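Local coordinates for SusD family protein (Bacteroides uniformis, PDB 7KV1) that probably binds beta-glucan at the cell surface, as a SusD-like glycan-binding protein, for uptake and breakdown of the polysaccharide by a gut bacterium, at residues A103-T108 / I512-L517; V115-I120 / F154-L159; V241-D246 / L472-G477; M339-Y344 / T374-Q379. All blocks are in the same frame, centred on the assembly; numbering follows the deposited sequence.

Contact 1. Residues A103-T108 / I512-L517; sequences ANENNT and IAQGEL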
loop_
_atom_site.group_PDB
_atom_site.type_symbol
_atom_site.label_atom_id
_atom_site.label_comp_id
_atom_site.label_asym_id
_atom_site.label_seq_id
_atom_site.Cartn_x
_atom_site.Cartn_y
_atom_site.Cartn_z
ATOM N N ALA A 103 -7.904 12.223 14.810
ATOM C CA ALA A 103 -7.109 13.163 13.988
ATOM C C ALA A 103 -7.876 14.479 13.884
ATOM O O ALA A 103 -9.081 14.503 14.083
ATOM C CB ALA A 103 -6.815 12.572 12.628
ATOM N N ASN A 104 -7.197 15.527 13.477
ATOM C CA ASN A 104 -7.817 16.842 13.233
ATOM C C ASN A 104 -6.972 17.551 12.188
ATOM O O ASN A 104 -5.962 16.976 11.716
ATOM C CB ASN A 104 -8.003 17.651 14.527
ATOM C CG ASN A 104 -6.720 17.954 15.272
ATOM O OD1 ASN A 104 -5.715 18.348 14.701
ATOM N ND2 ASN A 104 -6.769 17.811 16.576
ATOM N N GLU A 105 -7.352 18.777 11.870
ATOM C CA GLU A 105 -6.708 19.560 10.786
ATOM C C GLU A 105 -5.262 19.878 11.160
ATOM O O GLU A 105 -4.504 20.215 10.247
ATOM C CB GLU A 105 -7.518 20.822 10.485
ATOM C CG GLU A 105 -7.510 21.855 11.610
ATOM C CD GLU A 105 -8.571 21.704 12.683
ATOM O OE1 GLU A 105 -9.083 20.563 12.876
ATOM O OE2 GLU A 105 -8.903 22.744 13.324
ATOM N N ASN A 106 -4.842 19.728 12.425
ATOM C CA ASN A 106 -3.409 19.961 12.772
ATOM C C ASN A 106 -2.664 18.620 12.941
ATOM O O ASN A 106 -1.453 18.645 13.268
ATOM C CB ASN A 106 -3.268 20.881 14.005
ATOM C CG ASN A 106 -3.982 22.212 13.849
ATOM O OD1 ASN A 106 -4.841 22.564 14.646
ATOM N ND2 ASN A 106 -3.766 22.892 12.751
ATOM N N ASN A 107 -3.346 17.477 12.803
ATOM C CA ASN A 107 -2.796 16.147 13.189
ATOM C C ASN A 107 -3.350 15.104 12.209
ATOM O O ASN A 107 -4.310 14.385 12.554
ATOM C CB ASN A 107 -3.127 15.786 14.639
ATOM C CG ASN A 107 -2.372 16.634 15.638
ATOM O OD1 ASN A 107 -1.193 16.399 15.875
ATOM N ND2 ASN A 107 -3.029 17.645 16.178
ATOM N N THR A 108 -2.776 15.065 11.016
ATOM C CA THR A 108 -3.247 14.231 9.885
ATOM C C THR A 108 -2.038 13.880 9.009
ATOM O O THR A 108 -0.890 14.049 9.468
ATOM C CB THR A 108 -4.393 14.970 9.195
ATOM O OG1 THR A 108 -5.052 14.042 8.326
ATOM C CG2 THR A 108 -3.897 16.186 8.446
ATOM N N ILE A 512 -8.336 16.976 6.189
ATOM C CA ILE A 512 -7.445 17.788 5.315
ATOM C C ILE A 512 -6.654 18.722 6.243
ATOM O O ILE A 512 -7.252 19.238 7.234
ATOM C CB ILE A 512 -8.290 18.525 4.270
ATOM C CG1 ILE A 512 -9.073 17.529 3.391
ATOM C CG2 ILE A 512 -7.442 19.443 3.426
ATOM C CD1 ILE A 512 -10.123 18.192 2.510
ATOM N N ALA A 513 -5.370 18.926 5.954
ATOM C CA ALA A 513 -4.457 19.736 6.790
ATOM C C ALA A 513 -4.894 21.204 6.745
ATOM O O ALA A 513 -5.278 21.706 5.677
ATOM C CB ALA A 513 -3.027 19.555 6.372
ATOM N N GLN A 514 -4.847 21.877 7.892
ATOM C CA GLN A 514 -5.332 23.276 8.030
ATOM C C GLN A 514 -4.657 24.166 6.972
ATOM O O GLN A 514 -5.345 25.015 6.413
ATOM C CB GLN A 514 -5.094 23.787 9.450
ATOM C CG GLN A 514 -5.889 25.053 9.748
ATOM C CD GLN A 514 -5.417 25.721 11.015
ATOM O OE1 GLN A 514 -4.545 26.587 10.982
ATOM N NE2 GLN A 514 -5.961 25.293 12.141
ATOM N N GLY A 515 -3.381 23.945 6.678
ATOM C CA GLY A 515 -2.609 24.664 5.642
ATOM C C GLY A 515 -3.288 24.660 4.278
ATOM O O GLY A 515 -3.269 25.714 3.590
ATOM N N GLU A 516 -3.882 23.530 3.873
ATOM C CA GLU A 516 -4.584 23.410 2.568
ATOM C C GLU A 516 -5.850 24.264 2.593
ATOM O O GLU A 516 -6.115 24.951 1.601
ATOM C CB GLU A 516 -4.900 21.944 2.287
ATOM C CG GLU A 516 -3.666 21.095 2.313
ATOM C CD GLU A 516 -2.658 21.502 1.258
ATOM O OE1 GLU A 516 -3.071 22.153 0.263
ATOM O OE2 GLU A 516 -1.495 21.116 1.395
ATOM N N LEU A 517 -6.589 24.228 3.705
ATOM C CA LEU A 517 -7.812 25.038 3.895
ATOM C C LEU A 517 -7.431 26.521 3.825
ATOM O O LEU A 517 -8.183 27.281 3.199
ATOM C CB LEU A 517 -8.477 24.700 5.232
ATOM C CG LEU A 517 -8.827 23.231 5.482
ATOM C CD1 LEU A 517 -9.549 23.114 6.813
ATOM C CD2 LEU A 517 -9.695 22.651 4.372
#

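Contact 2. Residues V115-I120 / F154-L159; sequences VDYSGI and FYYNML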
loop_
_atom_site.group_PDB
_atom_site.type_symbol
_atom_site.label_atom_id
_atom_site.label_comp_id
_atom_site.label_asym_id
_atom_site.label_seq_id
_atom_site.Cartn_x
_atom_site.Cartn_y
_atom_site.Cartn_z
ATOM N N VAL A 115 2.916 15.178 -1.364
ATOM C CA VAL A 115 3.561 14.154 -2.227
ATOM C C VAL A 115 2.666 13.866 -3.435
ATOM O O VAL A 115 3.138 13.937 -4.586
ATOM C CB VAL A 115 3.818 12.864 -1.434
ATOM C CG1 VAL A 115 4.215 11.728 -2.358
ATOM C CG2 VAL A 115 4.851 13.068 -0.340
ATOM N N ASP A 116 1.401 13.519 -3.192
ATOM C CA ASP A 116 0.492 13.071 -4.284
ATOM C C ASP A 116 0.284 14.207 -5.296
ATOM O O ASP A 116 0.392 13.945 -6.508
ATOM C CB ASP A 116 -0.823 12.531 -3.734
ATOM C CG ASP A 116 -0.668 11.241 -2.943
ATOM O OD1 ASP A 116 0.310 10.474 -3.199
ATOM O OD2 ASP A 116 -1.527 11.024 -2.056
ATOM N N TYR A 117 -0.014 15.435 -4.846
ATOM C CA TYR A 117 -0.221 16.569 -5.785
ATOM C C TYR A 117 1.091 16.945 -6.489
ATOM O O TYR A 117 1.020 17.458 -7.618
ATOM C CB TYR A 117 -0.958 17.746 -5.119
ATOM C CG TYR A 117 -2.430 17.477 -4.988
ATOM C CD1 TYR A 117 -3.245 17.408 -6.111
ATOM C CD2 TYR A 117 -3.009 17.252 -3.750
ATOM C CE1 TYR A 117 -4.608 17.155 -5.999
ATOM C CE2 TYR A 117 -4.364 17.004 -3.620
ATOM C CZ TYR A 117 -5.166 16.927 -4.748
ATOM O OH TYR A 117 -6.500 16.666 -4.606
ATOM N N SER A 118 2.247 16.758 -5.861
ATOM C CA SER A 118 3.550 16.941 -6.533
ATOM C C SER A 118 3.697 15.920 -7.666
ATOM O O SER A 118 4.042 16.300 -8.787
ATOM C CB SER A 118 4.673 16.839 -5.547
ATOM O OG SER A 118 4.576 17.893 -4.603
ATOM N N GLY A 119 3.407 14.652 -7.393
ATOM C CA GLY A 119 3.352 13.627 -8.447
ATOM C C GLY A 119 2.410 14.024 -9.564
ATOM O O GLY A 119 2.791 13.934 -10.775
ATOM N N ILE A 120 1.205 14.434 -9.207
ATOM C CA ILE A 120 0.168 14.785 -10.219
ATOM C C ILE A 120 0.686 15.935 -11.106
ATOM O O ILE A 120 0.686 15.773 -12.337
ATOM C CB ILE A 120 -1.169 15.036 -9.523
ATOM C CG1 ILE A 120 -1.750 13.722 -9.007
ATOM C CG2 ILE A 120 -2.131 15.740 -10.452
ATOM C CD1 ILE A 120 -2.615 13.912 -7.790
ATOM N N PHE A 154 -2.303 6.496 -9.866
ATOM C CA PHE A 154 -1.677 5.991 -8.629
ATOM C C PHE A 154 -1.692 7.071 -7.542
ATOM O O PHE A 154 -2.124 6.806 -6.404
ATOM C CB PHE A 154 -0.254 5.520 -8.888
ATOM C CG PHE A 154 0.374 5.009 -7.627
ATOM C CD1 PHE A 154 0.092 3.736 -7.184
ATOM C CD2 PHE A 154 1.181 5.812 -6.867
ATOM C CE1 PHE A 154 0.655 3.262 -6.012
ATOM C CE2 PHE A 154 1.742 5.344 -5.697
ATOM C CZ PHE A 154 1.461 4.071 -5.265
ATOM N N TYR A 155 -1.221 8.271 -7.870
ATOM C CA TYR A 155 -1.187 9.412 -6.918
ATOM C C TYR A 155 -2.612 9.776 -6.503
ATOM O O TYR A 155 -2.808 10.064 -5.312
ATOM C CB TYR A 155 -0.434 10.600 -7.522
ATOM C CG TYR A 155 1.050 10.386 -7.706
ATOM C CD1 TYR A 155 1.865 10.057 -6.630
ATOM C CD2 TYR A 155 1.645 10.550 -8.953
ATOM C CE1 TYR A 155 3.236 9.897 -6.787
ATOM C CE2 TYR A 155 3.005 10.365 -9.130
ATOM C CZ TYR A 155 3.807 10.065 -8.042
ATOM O OH TYR A 155 5.141 9.884 -8.222
ATOM N N TYR A 156 -3.583 9.811 -7.445
ATOM C CA TYR A 156 -4.964 10.198 -7.108
ATOM C C TYR A 156 -5.570 9.104 -6.237
ATOM O O TYR A 156 -6.420 9.396 -5.353
ATOM C CB TYR A 156 -5.806 10.462 -8.348
ATOM C CG TYR A 156 -5.805 11.905 -8.762
ATOM C CD1 TYR A 156 -6.340 12.871 -7.925
ATOM C CD2 TYR A 156 -5.257 12.301 -9.975
ATOM C CE1 TYR A 156 -6.347 14.203 -8.291
ATOM C CE2 TYR A 156 -5.273 13.638 -10.361
ATOM C CZ TYR A 156 -5.805 14.587 -9.505
ATOM O OH TYR A 156 -5.763 15.920 -9.817
ATOM N N ASN A 157 -5.180 7.857 -6.509
ATOM C CA ASN A 157 -5.742 6.697 -5.778
ATOM C C ASN A 157 -5.387 6.826 -4.285
ATOM O O ASN A 157 -6.217 6.501 -3.421
ATOM C CB ASN A 157 -5.243 5.389 -6.394
ATOM C CG ASN A 157 -5.738 4.188 -5.632
ATOM O OD1 ASN A 157 -6.941 4.085 -5.348
ATOM N ND2 ASN A 157 -4.806 3.302 -5.298
ATOM N N MET A 158 -4.155 7.238 -3.995
ATOM C CA MET A 158 -3.689 7.487 -2.610
ATOM C C MET A 158 -4.523 8.608 -1.968
ATOM O O MET A 158 -5.070 8.403 -0.870
ATOM C CB MET A 158 -2.200 7.845 -2.599
ATOM C CG MET A 158 -1.569 7.741 -1.249
ATOM S SD MET A 158 0.222 8.015 -1.385
ATOM C CE MET A 158 0.712 6.601 -2.365
ATOM N N LEU A 159 -4.683 9.735 -2.649
ATOM C CA LEU A 159 -5.521 10.866 -2.159
ATOM C C LEU A 159 -6.934 10.373 -1.855
ATOM O O LEU A 159 -7.484 10.714 -0.788
ATOM C CB LEU A 159 -5.564 11.973 -3.211
ATOM C CG LEU A 159 -4.271 12.762 -3.370
ATOM C CD1 LEU A 159 -4.304 13.560 -4.667
ATOM C CD2 LEU A 159 -4.032 13.683 -2.165
#

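Contact 3. Residues V241-D246 / L472-G477; sequences VMYQND and LVRAEG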
loop_
_atom_site.group_PDB
_atom_site.type_symbol
_atom_site.label_atom_id
_atom_site.label_comp_id
_atom_site.label_asym_id
_atom_site.label_seq_id
_atom_site.Cartn_x
_atom_site.Cartn_y
_atom_site.Cartn_z
ATOM N N VAL A 241 -11.774 -0.838 -7.737
ATOM C CA VAL A 241 -13.133 -1.415 -7.880
ATOM C C VAL A 241 -13.524 -2.033 -6.518
ATOM O O VAL A 241 -14.645 -1.786 -6.002
ATOM C CB VAL A 241 -13.120 -2.438 -9.031
ATOM C CG1 VAL A 241 -14.330 -3.341 -8.983
ATOM C CG2 VAL A 241 -13.041 -1.749 -10.380
ATOM N N MET A 242 -12.621 -2.778 -5.893
ATOM C CA MET A 242 -12.985 -3.453 -4.615
ATOM C C MET A 242 -13.209 -2.397 -3.513
ATOM O O MET A 242 -14.123 -2.543 -2.687
ATOM C CB MET A 242 -11.906 -4.478 -4.261
ATOM C CG MET A 242 -11.862 -5.639 -5.289
ATOM S SD MET A 242 -10.366 -6.646 -5.139
ATOM C CE MET A 242 -10.862 -7.706 -3.778
ATOM N N TYR A 243 -12.389 -1.356 -3.468
ATOM C CA TYR A 243 -12.464 -0.363 -2.375
ATOM C C TYR A 243 -13.777 0.397 -2.528
ATOM O O TYR A 243 -14.345 0.787 -1.560
ATOM C CB TYR A 243 -11.267 0.595 -2.359
ATOM C CG TYR A 243 -11.199 1.328 -1.043
ATOM C CD1 TYR A 243 -10.800 0.675 0.106
ATOM C CD2 TYR A 243 -11.544 2.674 -0.929
ATOM C CE1 TYR A 243 -10.799 1.313 1.332
ATOM C CE2 TYR A 243 -11.503 3.345 0.280
ATOM C CZ TYR A 243 -11.129 2.656 1.427
ATOM O OH TYR A 243 -11.120 3.282 2.643
ATOM N N GLN A 244 -14.233 0.606 -3.753
ATOM C CA GLN A 244 -15.502 1.325 -4.024
ATOM C C GLN A 244 -16.702 0.412 -3.775
ATOM O O GLN A 244 -17.795 0.969 -3.701
ATOM C CB GLN A 244 -15.534 1.809 -5.485
ATOM C CG GLN A 244 -16.708 2.678 -5.892
ATOM C CD GLN A 244 -16.870 3.956 -5.114
ATOM O OE1 GLN A 244 -16.036 4.336 -4.284
ATOM N NE2 GLN A 244 -18.001 4.607 -5.362
ATOM N N ASN A 245 -16.510 -0.913 -3.798
ATOM C CA ASN A 245 -17.590 -1.940 -3.794
ATOM C C ASN A 245 -18.378 -1.742 -5.100
ATOM O O ASN A 245 -19.613 -1.818 -5.087
ATOM C CB ASN A 245 -18.445 -1.881 -2.508
ATOM C CG ASN A 245 -17.769 -2.565 -1.334
ATOM O OD1 ASN A 245 -17.458 -3.751 -1.412
ATOM N ND2 ASN A 245 -17.428 -1.804 -0.299
ATOM N N ASP A 246 -17.684 -1.444 -6.202
ATOM C CA ASP A 246 -18.344 -1.145 -7.491
ATOM C C ASP A 246 -18.702 -2.477 -8.172
ATOM O O ASP A 246 -17.924 -2.947 -9.001
ATOM C CB ASP A 246 -17.447 -0.257 -8.362
ATOM C CG ASP A 246 -18.036 0.059 -9.719
ATOM O OD1 ASP A 246 -19.187 -0.371 -9.976
ATOM O OD2 ASP A 246 -17.323 0.715 -10.507
ATOM N N LEU A 472 -10.524 -3.797 5.931
ATOM C CA LEU A 472 -11.556 -3.735 6.993
ATOM C C LEU A 472 -12.616 -2.693 6.587
ATOM O O LEU A 472 -13.797 -2.970 6.736
ATOM C CB LEU A 472 -10.923 -3.383 8.341
ATOM C CG LEU A 472 -10.156 -4.494 9.034
ATOM C CD1 LEU A 472 -9.328 -3.936 10.191
ATOM C CD2 LEU A 472 -11.108 -5.568 9.511
ATOM N N VAL A 473 -12.217 -1.571 6.006
ATOM C CA VAL A 473 -13.164 -0.476 5.642
ATOM C C VAL A 473 -14.091 -0.917 4.509
ATOM O O VAL A 473 -15.315 -0.681 4.609
ATOM C CB VAL A 473 -12.429 0.809 5.264
ATOM C CG1 VAL A 473 -13.396 1.851 4.700
ATOM C CG2 VAL A 473 -11.646 1.355 6.456
ATOM N N ARG A 474 -13.526 -1.518 3.464
ATOM C CA ARG A 474 -14.319 -1.902 2.271
ATOM C C ARG A 474 -15.282 -3.031 2.642
ATOM O O ARG A 474 -16.353 -3.148 1.965
ATOM C CB ARG A 474 -13.389 -2.230 1.110
ATOM C CG ARG A 474 -12.696 -3.581 1.189
ATOM C CD ARG A 474 -11.661 -3.686 0.080
ATOM N NE ARG A 474 -10.936 -4.933 0.160
ATOM C CZ ARG A 474 -11.418 -6.123 -0.236
ATOM N NH1 ARG A 474 -12.640 -6.223 -0.735
ATOM N NH2 ARG A 474 -10.662 -7.206 -0.144
ATOM N N ALA A 475 -14.904 -3.844 3.638
ATOM C CA ALA A 475 -15.677 -5.015 4.113
ATOM C C ALA A 475 -16.993 -4.563 4.743
ATOM O O ALA A 475 -17.895 -5.388 4.816
ATOM C CB ALA A 475 -14.895 -5.885 5.068
ATOM N N GLU A 476 -17.140 -3.288 5.071
ATOM C CA GLU A 476 -18.453 -2.723 5.463
ATOM C C GLU A 476 -19.492 -2.955 4.347
ATOM O O GLU A 476 -20.687 -3.009 4.671
ATOM C CB GLU A 476 -18.322 -1.258 5.879
ATOM C CG GLU A 476 -17.527 -1.086 7.160
ATOM C CD GLU A 476 -18.199 -1.693 8.383
ATOM O OE1 GLU A 476 -19.430 -1.570 8.488
ATOM O OE2 GLU A 476 -17.511 -2.339 9.185
ATOM N N GLY A 477 -19.075 -3.056 3.087
ATOM C CA GLY A 477 -19.981 -3.245 1.958
ATOM C C GLY A 477 -20.015 -4.704 1.530
ATOM O O GLY A 477 -20.642 -4.961 0.501
HETATM O O HOH W 1 -14.903 -4.669 -1.235
#

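Contact 4. Residues M339-Y344 / T374-Q379; sequences MRLETY and THIWLQ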
loop_
_atom_site.group_PDB
_atom_site.type_symbol
_atom_site.label_atom_id
_atom_site.label_comp_id
_atom_site.label_asym_id
_atom_site.label_seq_id
_atom_site.Cartn_x
_atom_site.Cartn_y
_atom_site.Cartn_z
ATOM N N MET A 339 4.671 -4.714 16.777
ATOM C CA MET A 339 3.656 -5.698 16.355
ATOM C C MET A 339 2.834 -6.163 17.568
ATOM O O MET A 339 3.429 -6.610 18.598
ATOM C CB MET A 339 4.265 -6.916 15.664
ATOM C CG MET A 339 3.166 -7.754 15.022
ATOM S SD MET A 339 3.834 -9.064 14.069
ATOM C CE MET A 339 4.501 -8.076 12.737
ATOM N N ARG A 340 1.508 -6.182 17.426
ATOM C CA ARG A 340 0.616 -6.647 18.526
ATOM C C ARG A 340 0.828 -8.139 18.746
ATOM O O ARG A 340 1.055 -8.872 17.756
ATOM C CB ARG A 340 -0.861 -6.351 18.271
ATOM C CG ARG A 340 -1.112 -4.862 18.170
ATOM C CD ARG A 340 -2.412 -4.443 17.496
ATOM N NE ARG A 340 -3.576 -4.701 18.298
ATOM C CZ ARG A 340 -4.667 -3.922 18.323
ATOM N NH1 ARG A 340 -4.718 -2.773 17.658
ATOM N NH2 ARG A 340 -5.666 -4.264 19.102
ATOM N N LEU A 341 0.726 -8.562 20.004
ATOM C CA LEU A 341 0.817 -9.997 20.378
ATOM C C LEU A 341 -0.285 -10.778 19.659
ATOM O O LEU A 341 -0.057 -11.916 19.227
ATOM C CB LEU A 341 0.691 -10.138 21.905
ATOM C CG LEU A 341 0.777 -11.572 22.453
ATOM C CD1 LEU A 341 2.043 -12.289 21.979
ATOM C CD2 LEU A 341 0.712 -11.566 23.982
ATOM N N GLU A 342 -1.463 -10.198 19.562
ATOM C CA GLU A 342 -2.632 -10.791 18.875
ATOM C C GLU A 342 -2.248 -11.083 17.417
ATOM O O GLU A 342 -2.649 -12.109 16.871
ATOM C CB GLU A 342 -3.815 -9.829 19.070
ATOM C CG GLU A 342 -4.131 -9.482 20.547
ATOM C CD GLU A 342 -3.222 -8.593 21.432
ATOM O OE1 GLU A 342 -2.647 -7.587 20.965
ATOM O OE2 GLU A 342 -3.128 -8.884 22.655
ATOM N N THR A 343 -1.436 -10.252 16.783
ATOM C CA THR A 343 -0.989 -10.493 15.385
ATOM C C THR A 343 -0.057 -11.713 15.314
ATOM O O THR A 343 -0.122 -12.496 14.319
ATOM C CB THR A 343 -0.340 -9.237 14.804
ATOM O OG1 THR A 343 -1.223 -8.164 15.116
ATOM C CG2 THR A 343 -0.091 -9.329 13.319
ATOM N N TYR A 344 0.859 -11.845 16.270
ATOM C CA TYR A 344 1.711 -13.050 16.342
ATOM C C TYR A 344 0.793 -14.256 16.568
ATOM O O TYR A 344 0.911 -15.278 15.856
ATOM C CB TYR A 344 2.792 -12.875 17.408
ATOM C CG TYR A 344 3.606 -14.118 17.634
ATOM C CD1 TYR A 344 4.689 -14.430 16.827
ATOM C CD2 TYR A 344 3.252 -15.010 18.633
ATOM C CE1 TYR A 344 5.418 -15.597 17.018
ATOM C CE2 TYR A 344 3.975 -16.173 18.849
ATOM C CZ TYR A 344 5.054 -16.466 18.032
ATOM O OH TYR A 344 5.722 -17.635 18.215
ATOM N N THR A 374 6.281 -4.551 22.693
ATOM C CA THR A 374 5.765 -5.947 22.796
ATOM C C THR A 374 6.921 -6.936 22.689
ATOM O O THR A 374 6.656 -8.141 22.865
ATOM C CB THR A 374 4.735 -6.264 21.700
ATOM O OG1 THR A 374 5.360 -6.154 20.421
ATOM C CG2 THR A 374 3.528 -5.347 21.752
ATOM N N HIS A 375 8.126 -6.454 22.356
ATOM C CA HIS A 375 9.297 -7.300 21.981
ATOM C C HIS A 375 8.983 -8.055 20.685
ATOM O O HIS A 375 9.703 -9.042 20.394
ATOM C CB HIS A 375 9.695 -8.265 23.120
ATOM C CG HIS A 375 10.806 -7.735 23.965
ATOM N ND1 HIS A 375 10.765 -6.459 24.502
ATOM C CD2 HIS A 375 12.007 -8.262 24.325
ATOM C CE1 HIS A 375 11.890 -6.224 25.164
ATOM N NE2 HIS A 375 12.664 -7.308 25.079
ATOM N N ILE A 376 7.970 -7.607 19.923
ATOM C CA ILE A 376 7.700 -8.152 18.557
ATOM C C ILE A 376 7.714 -6.987 17.582
ATOM O O ILE A 376 7.125 -5.948 17.917
ATOM C CB ILE A 376 6.379 -8.929 18.449
ATOM C CG1 ILE A 376 6.162 -9.883 19.621
ATOM C CG2 ILE A 376 6.299 -9.646 17.110
ATOM C CD1 ILE A 376 4.804 -10.502 19.627
ATOM N N TRP A 377 8.328 -7.216 16.427
ATOM C CA TRP A 377 8.522 -6.225 15.361
ATOM C C TRP A 377 8.227 -6.881 14.022
ATOM O O TRP A 377 8.144 -8.130 13.974
ATOM C CB TRP A 377 9.942 -5.673 15.424
ATOM C CG TRP A 377 10.308 -5.116 16.766
ATOM C CD1 TRP A 377 10.952 -5.753 17.790
ATOM C CD2 TRP A 377 9.968 -3.810 17.265
ATOM N NE1 TRP A 377 11.038 -4.926 18.886
ATOM C CE2 TRP A 377 10.475 -3.716 18.578
ATOM C CE3 TRP A 377 9.285 -2.714 16.730
ATOM C CZ2 TRP A 377 10.314 -2.564 19.354
ATOM C CZ3 TRP A 377 9.146 -1.574 17.494
ATOM C CH2 TRP A 377 9.649 -1.501 18.787
ATOM N N LEU A 378 8.120 -6.072 12.971
ATOM C CA LEU A 378 7.879 -6.581 11.594
ATOM C C LEU A 378 9.209 -7.108 11.029
ATOM O O LEU A 378 10.147 -6.317 10.829
ATOM C CB LEU A 378 7.284 -5.460 10.734
ATOM C CG LEU A 378 7.002 -5.797 9.276
ATOM C CD1 LEU A 378 5.934 -6.863 9.150
ATOM C CD2 LEU A 378 6.590 -4.538 8.512
ATOM N N GLN A 379 9.268 -8.397 10.744
ATOM C CA GLN A 379 10.452 -9.056 10.141
ATOM C C GLN A 379 10.607 -8.640 8.671
ATOM O O GLN A 379 11.730 -8.598 8.189
ATOM C CB GLN A 379 10.305 -10.563 10.345
ATOM C CG GLN A 379 11.363 -11.370 9.613
ATOM C CD GLN A 379 12.704 -11.321 10.299
ATOM O OE1 GLN A 379 12.792 -11.246 11.525
ATOM N NE2 GLN A 379 13.755 -11.384 9.494
#

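Contact 1. Residues A103-T108 / I512-L517
Glu105 lends its backbone carbonyl to the start of helix 514-519: Gln514 N donates to Glu105 O over 2.9 Å, with an N-H...O angle of 155°. The same oxygen lies 3.5 Å from Ala513 CA in a CA-H...O contact, and here, where the backbones run closest, the packing is tight. Beside it the buried Thr108 sets its methyl CG2 against Ala513, 4.0 Å from Ala513 CA. With OG1 anti to the backbone N (chi1 -166°), CG2 is left between N and the carbonyl carbon, directed at the alanine, while OG1 is hydrogen-bonded to Pro511 O. The outer side is looser. The Glu105 chain bends at chi2, and its CG brushes Gln514 CB at 3.8 Å; the exposed Asn106 brings ND2 to 3.7 Å from the same Gln514 CB. The turn that offers the carbonyl is braced from within, because Asn104 OD1 accepts from both Asn106 N, at 2.8 Å, and Asn107 ND2, at 3.1 Å. The arrangement is that of a type I beta turn, Asn104 to Asn107, combined with an Asx turn and docked on a helix N-terminus whose N-cap is Ala513; it joins the loop before helix 110-129 to the C-terminal part of the chain.

Contact 2. Residues V115-I120 / F154-L159
Three CH-pi contacts pack Tyr117, Tyr155 and Tyr156 between these nearly antiparallel helix segments, whose axes approach to 8.7 Å at 155°. Ile120 CD1 sits over the centre of the Tyr156 ring, 3.5 Å from its centroid; Leu159 CD1 lies over a face of Tyr117, 3.7 Å from the centroid. Gly119 CA presses on a face of Tyr155, 3.6 Å from the ring centroid, where any side chain would collide. Among aliphatic contacts, Ile120 and Leu159 meet tip to tip, CD1 to CD1, at 3.6 Å. Asp116, with CG anti to the carbonyl carbon (chi1 -67°), brings its carboxylate to Met158; the buried OD1, 3.1 Å from Met158 SD, finds no partner in the model. The phenols bond outward, Tyr156 OH to Tyr169 O, Tyr117 OH to Pro167 O and Tyr155 OH to Ala54 O. With alanine at Tyr156, the Ile120 methyl would probably lose its aromatic platform and Tyr169 O its phenol partner. Helices 110-129 and 138-162 pack as neighbours, and helix 230-244 meets the second through Phe154 and Asn157.

Contact 3. Residues V241-D246 / L472-G477
Helix 230-244 ends beside residues 472-477, with Tyr243 and Arg474 5.2 Å apart at their CA atoms and Asn245 at positive phi. Asn245 ND2 crosses the gap to Arg474 O, 2.8 Å away and nearly straight at 164°, arriving on a lone pair in the carbonyl plane. That oxygen also accepts from Gly477 N, so two donors grip it. Asn245 closes its own helix in a Schellman motif, and its side-chain amide ties this helix end to the backbone of Arg474. A water fastens the same corner: it donates to Met242 O and to Asn245 OD1, each at 2.7 Å, and accepts from Arg474 NH1 at 2.8 Å, lying in the guanidinium plane at its edge. Arg474 runs extended from CG to NE alongside Met242, whose methyl CE rests over a guanidinium face, 3.7 Å from Arg474 NH2. Salt bridges from NH1 to Glu417 and from NE to Asp471 also hold this charged group. Tyr243, with CG anti to the backbone N (chi1 -165°), carries its hydroxyl across to Val473, OH to CG1 3.4 Å, while its ring stacks with His161 of helix 138-162.

Contact 4. Residues M339-Y344 / T374-Q379
Two hydrogen bonds clasp the backbone of Met339. Thr374 OG1 donates to Met339 O at 2.7 Å, tilted 26° from the carbonyl plane, and Met339 N donates to Ile376 O at 3.0 Å, approaching from above the plane of that carbonyl. The threonine hydroxyl works in both directions, since it also accepts from Ile376 N at 3.0 Å and so forms an ST turn. Its position follows from a chi1 of 62°, which places OG1 between the backbone N and carbonyl carbon, close to both partners. A valine at Thr374 would probably leave Met339 O without this donor and Ile376 N without its acceptor, freeing the turn before the strand to shift. Outward from the polar clasp, Ile376 packs with both its branches: CG2 lies 3.7 Å from Met339 CB, while CD1 reaches the helix, 3.8 Å from Tyr344 CB and 4.0 Å from Leu341 CD1. Met339 bends at chi3 and lays its methyl along the strand, CE 4.0 Å from Leu378 CD1. Trp377, on the strand, directs its CB away from the helix, and its NE1 bonds to Tyr367 OH. The whole is a short helix, with Arg340 at its N-cap position, packed on strand 376-378 of a two-stranded antiparallel sheet with strand 358-360, a small local unit within the SusD-family region.

In the fold
Contact 1 closes the longest loop, joining residues over 400 positions apart, and the other three are nested within it. Of the nested three, contact 2 comes first and pairs helices 110-129 and 138-162; contact 3 follows, and contact 4 lies inside its loop. Centres of contacts 1 and 2 are about 17 Å apart, helix 110-129 starting just beyond the turn of contact 1. Contacts 2 and 3 are about 21 Å apart between centres and about 6 Å between nearest atoms. Contact 4's centre lies about 31 Å from that of contact 2, across the chain's centre. Contacts 2 and 3 lie among helices, consistent with a TPR-like scaffold; contact 4 belongs to a more irregular, loop-rich part.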